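Glycoside hydrolase family 61 (Trichoderma reesei QM6a, PDB 5O2X) is a copper-dependent lytic polysaccharide monooxygenase of family AA9 that probably cleaves cellulose chains oxidatively. Local coordinates at residues P85-I90 / I208-S213. Numbering follows the deposited sequence.
Sequences PHPGPI and INIYTS. With CU (copper (II) ion), chain S; MAN (alpha-D-mannopyranose), chain G; MAN (alpha-D-mannopyranose), chain H.
The Tyr211 phenol reaches Pro87 with its hydroxyl end: OH stands 4.1 Å from Pro87 CG, the ring carbons staying farther back. One face of this ring rests on its own neighbour, Ile210 CG1, 3.6 Å above the plane and offset toward the rim, while Asp124 and His163 of nearby loops also touch the tyrosine. The His86 imidazole, next to Pro87 in sequence, carries Pro85 CG over the centre of one face, stacks with the ring of His163, and binds copper through NE2 at 1.9 Å. Two waters are also bound to the copper, and the 4-methyl-histidine Xaa1 and Tyr174 belong to the same site. The main touch between 85-90 and 208-213 is apolar: Pro87 CG meets Ile210 CD1 at 3.6 Å, the two side chains crossing at about a right angle. Ile210 brings CD1 there through an extended outer chain (chi2 174°), and Trp128 packs against both residues. Behind them, Asn209 OD1 accepts from Tyr211 N at 2.9 Å, an Asx turn whose donor lies well above the carbonyl plane, and Tyr211 centres an inverse gamma turn. Farther along, Thr212 OG1 and Ser213 OG are each bonded to C1 of a mannose, marking this loop as O-glycosylated. With 81 Å² buried and no polar bond between the segments, the contact of 85-90 with 208-213 is van der Waals in nature, made at the residue that directly follows the copper ligand His86.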
loop_
_atom_site.group_PDB
_atom_site.type_symbol
_atom_site.label_atom_id
_atom_site.label_comp_id
_atom_site.label_asym_id
_atom_site.label_seq_id
_atom_site.Cartn_x
_atom_site.Cartn_y
_atom_site.Cartn_z
ATOM N N PRO A 85 -14.637 1.872 5.051
ATOM C CA PRO A 85 -15.971 1.256 5.053
ATOM C C PRO A 85 -16.055 -0.214 4.704
ATOM O O PRO A 85 -17.158 -0.736 4.776
ATOM C CB PRO A 85 -16.763 2.127 4.050
ATOM C CG PRO A 85 -15.718 2.553 3.064
ATOM C CD PRO A 85 -14.490 2.797 3.890
ATOM N N HIS A 86 -15.004 -0.864 4.231
ATOM C CA HIS A 86 -15.144 -2.167 3.597
ATOM C C HIS A 86 -14.285 -3.280 4.232
ATOM O O HIS A 86 -13.197 -3.024 4.699
ATOM C CB HIS A 86 -14.705 -2.124 2.127
ATOM C CG HIS A 86 -15.328 -1.033 1.309
ATOM N ND1 HIS A 86 -16.676 -0.865 1.206
ATOM C CD2 HIS A 86 -14.775 -0.102 0.504
ATOM C CE1 HIS A 86 -16.907 0.125 0.337
ATOM N NE2 HIS A 86 -15.777 0.629 -0.093
ATOM N N PRO A 87 -14.752 -4.528 4.138
ATOM C CA PRO A 87 -13.966 -5.683 4.592
ATOM C C PRO A 87 -12.958 -6.146 3.524
ATOM O O PRO A 87 -13.304 -6.270 2.355
ATOM C CB PRO A 87 -15.044 -6.759 4.768
ATOM C CG PRO A 87 -16.079 -6.431 3.715
ATOM C CD PRO A 87 -16.113 -4.932 3.711
ATOM N N GLY A 88 -11.742 -6.431 3.978
ATOM C CA GLY A 88 -10.787 -7.085 3.125
ATOM C C GLY A 88 -9.373 -7.038 3.662
ATOM O O GLY A 88 -9.104 -6.520 4.751
ATOM N N PRO A 89 -8.440 -7.598 2.877
ATOM C CA PRO A 89 -7.040 -7.708 3.286
ATOM C C PRO A 89 -6.257 -6.426 3.042
ATOM O O PRO A 89 -6.680 -5.522 2.310
ATOM C CB PRO A 89 -6.522 -8.814 2.339
ATOM C CG PRO A 89 -7.300 -8.596 1.075
ATOM C CD PRO A 89 -8.700 -8.255 1.595
ATOM N N ILE A 90 -5.074 -6.396 3.662
ATOM C CA ILE A 90 -4.131 -5.287 3.520
ATOM C C ILE A 90 -2.763 -5.892 3.224
ATOM O O ILE A 90 -2.348 -6.867 3.886
ATOM C CB ILE A 90 -4.083 -4.421 4.802
ATOM C CG1 ILE A 90 -5.447 -3.753 4.992
ATOM C CG2 ILE A 90 -2.980 -3.374 4.704
ATOM C CD1 ILE A 90 -5.603 -3.001 6.299
ATOM N N ILE A 208 -14.376 -14.129 -4.926
ATOM C CA ILE A 208 -14.615 -14.770 -3.662
ATOM C C ILE A 208 -15.871 -14.216 -3.027
ATOM O O ILE A 208 -16.033 -12.991 -2.956
ATOM C CB ILE A 208 -13.406 -14.613 -2.725
ATOM C CG1 ILE A 208 -13.684 -15.368 -1.411
ATOM C CG2 ILE A 208 -13.030 -13.153 -2.496
ATOM C CD1 ILE A 208 -12.557 -15.395 -0.453
ATOM N N ASN A 209 -16.686 -15.114 -2.486
ATOM C CA ASN A 209 -17.827 -14.746 -1.666
ATOM C C ASN A 209 -17.415 -14.832 -0.217
ATOM O O ASN A 209 -17.137 -15.931 0.287
ATOM C CB ASN A 209 -18.976 -15.716 -1.952
ATOM C CG ASN A 209 -20.200 -15.373 -1.185
ATOM O OD1 ASN A 209 -20.297 -14.263 -0.604
ATOM N ND2 ASN A 209 -21.174 -16.270 -1.188
ATOM N N ILE A 210 -17.351 -13.685 0.464
ATOM C CA ILE A 210 -17.007 -13.688 1.885
ATOM C C ILE A 210 -18.258 -13.895 2.778
ATOM O O ILE A 210 -18.115 -14.060 3.972
ATOM C CB ILE A 210 -16.257 -12.403 2.288
ATOM C CG1 ILE A 210 -17.157 -11.170 2.272
ATOM C CG2 ILE A 210 -14.994 -12.248 1.453
ATOM C CD1 ILE A 210 -16.490 -9.917 2.788
ATOM N N TYR A 211 -19.451 -13.929 2.157
ATOM C CA TYR A 211 -20.732 -14.035 2.892
ATOM C C TYR A 211 -21.163 -15.490 2.994
ATOM O O TYR A 211 -22.251 -15.899 2.593
ATOM C CB TYR A 211 -21.785 -13.093 2.294
ATOM C CG TYR A 211 -21.276 -11.666 2.357
ATOM C CD1 TYR A 211 -21.233 -10.974 3.538
ATOM C CD2 TYR A 211 -20.801 -11.019 1.229
ATOM C CE1 TYR A 211 -20.746 -9.671 3.614
ATOM C CE2 TYR A 211 -20.312 -9.727 1.279
ATOM C CZ TYR A 211 -20.245 -9.058 2.461
ATOM O OH TYR A 211 -19.732 -7.779 2.524
ATOM N N THR A 212 -20.247 -16.271 3.538
ATOM C CA THR A 212 -20.401 -17.695 3.710
ATOM C C THR A 212 -19.546 -18.057 4.907
ATOM O O THR A 212 -18.583 -17.377 5.247
ATOM C CB THR A 212 -19.996 -18.452 2.459
ATOM O OG1 THR A 212 -20.139 -19.857 2.733
ATOM C CG2 THR A 212 -18.606 -18.130 2.023
ATOM N N SER A 213 -19.895 -19.167 5.585
ATOM C CA SER A 213 -19.100 -19.616 6.735
ATOM C C SER A 213 -19.282 -21.147 6.818
ATOM O O SER A 213 -20.384 -21.635 6.675
ATOM C CB SER A 213 -19.595 -18.990 7.980
ATOM O OG SER A 213 -18.661 -19.300 8.999
HETATM CU CU CU S . -15.511 2.160 -1.255
HETATM C C1 MAN G . -20.262 -20.699 1.599
HETATM C C2 MAN G . -20.892 -22.013 2.131
HETATM C C3 MAN G . -19.952 -22.637 3.177
HETATM C C4 MAN G . -18.546 -22.822 2.614
HETATM C C5 MAN G . -18.028 -21.522 2.005
HETATM C C6 MAN G . -16.774 -21.770 1.185
HETATM O O2 MAN G . -21.079 -22.919 1.065
HETATM O O3 MAN G . -20.440 -23.906 3.618
HETATM O O4 MAN G . -17.660 -23.272 3.665
HETATM O O5 MAN G . -18.973 -21.001 1.059
HETATM O O6 MAN G . -15.974 -20.589 1.206
HETATM C C1 MAN H . -19.055 -18.816 10.271
HETATM C C2 MAN H . -17.826 -19.066 11.184
HETATM C C3 MAN H . -17.533 -20.556 11.324
HETATM C C4 MAN H . -18.789 -21.321 11.682
HETATM C C5 MAN H . -19.878 -21.038 10.673
HETATM C C6 MAN H . -21.113 -21.877 10.990
HETATM O O2 MAN H . -18.137 -18.493 12.427
HETATM O O3 MAN H . -16.575 -20.864 12.350
HETATM O O4 MAN H . -18.482 -22.717 11.690
HETATM O O5 MAN H . -20.166 -19.639 10.692
HETATM O O6 MAN H . -20.754 -23.253 10.883
HETATM O O HOH W 1 -17.260 3.400 -0.158
HETATM O O HOH W 2 -16.542 1.111 -2.667
#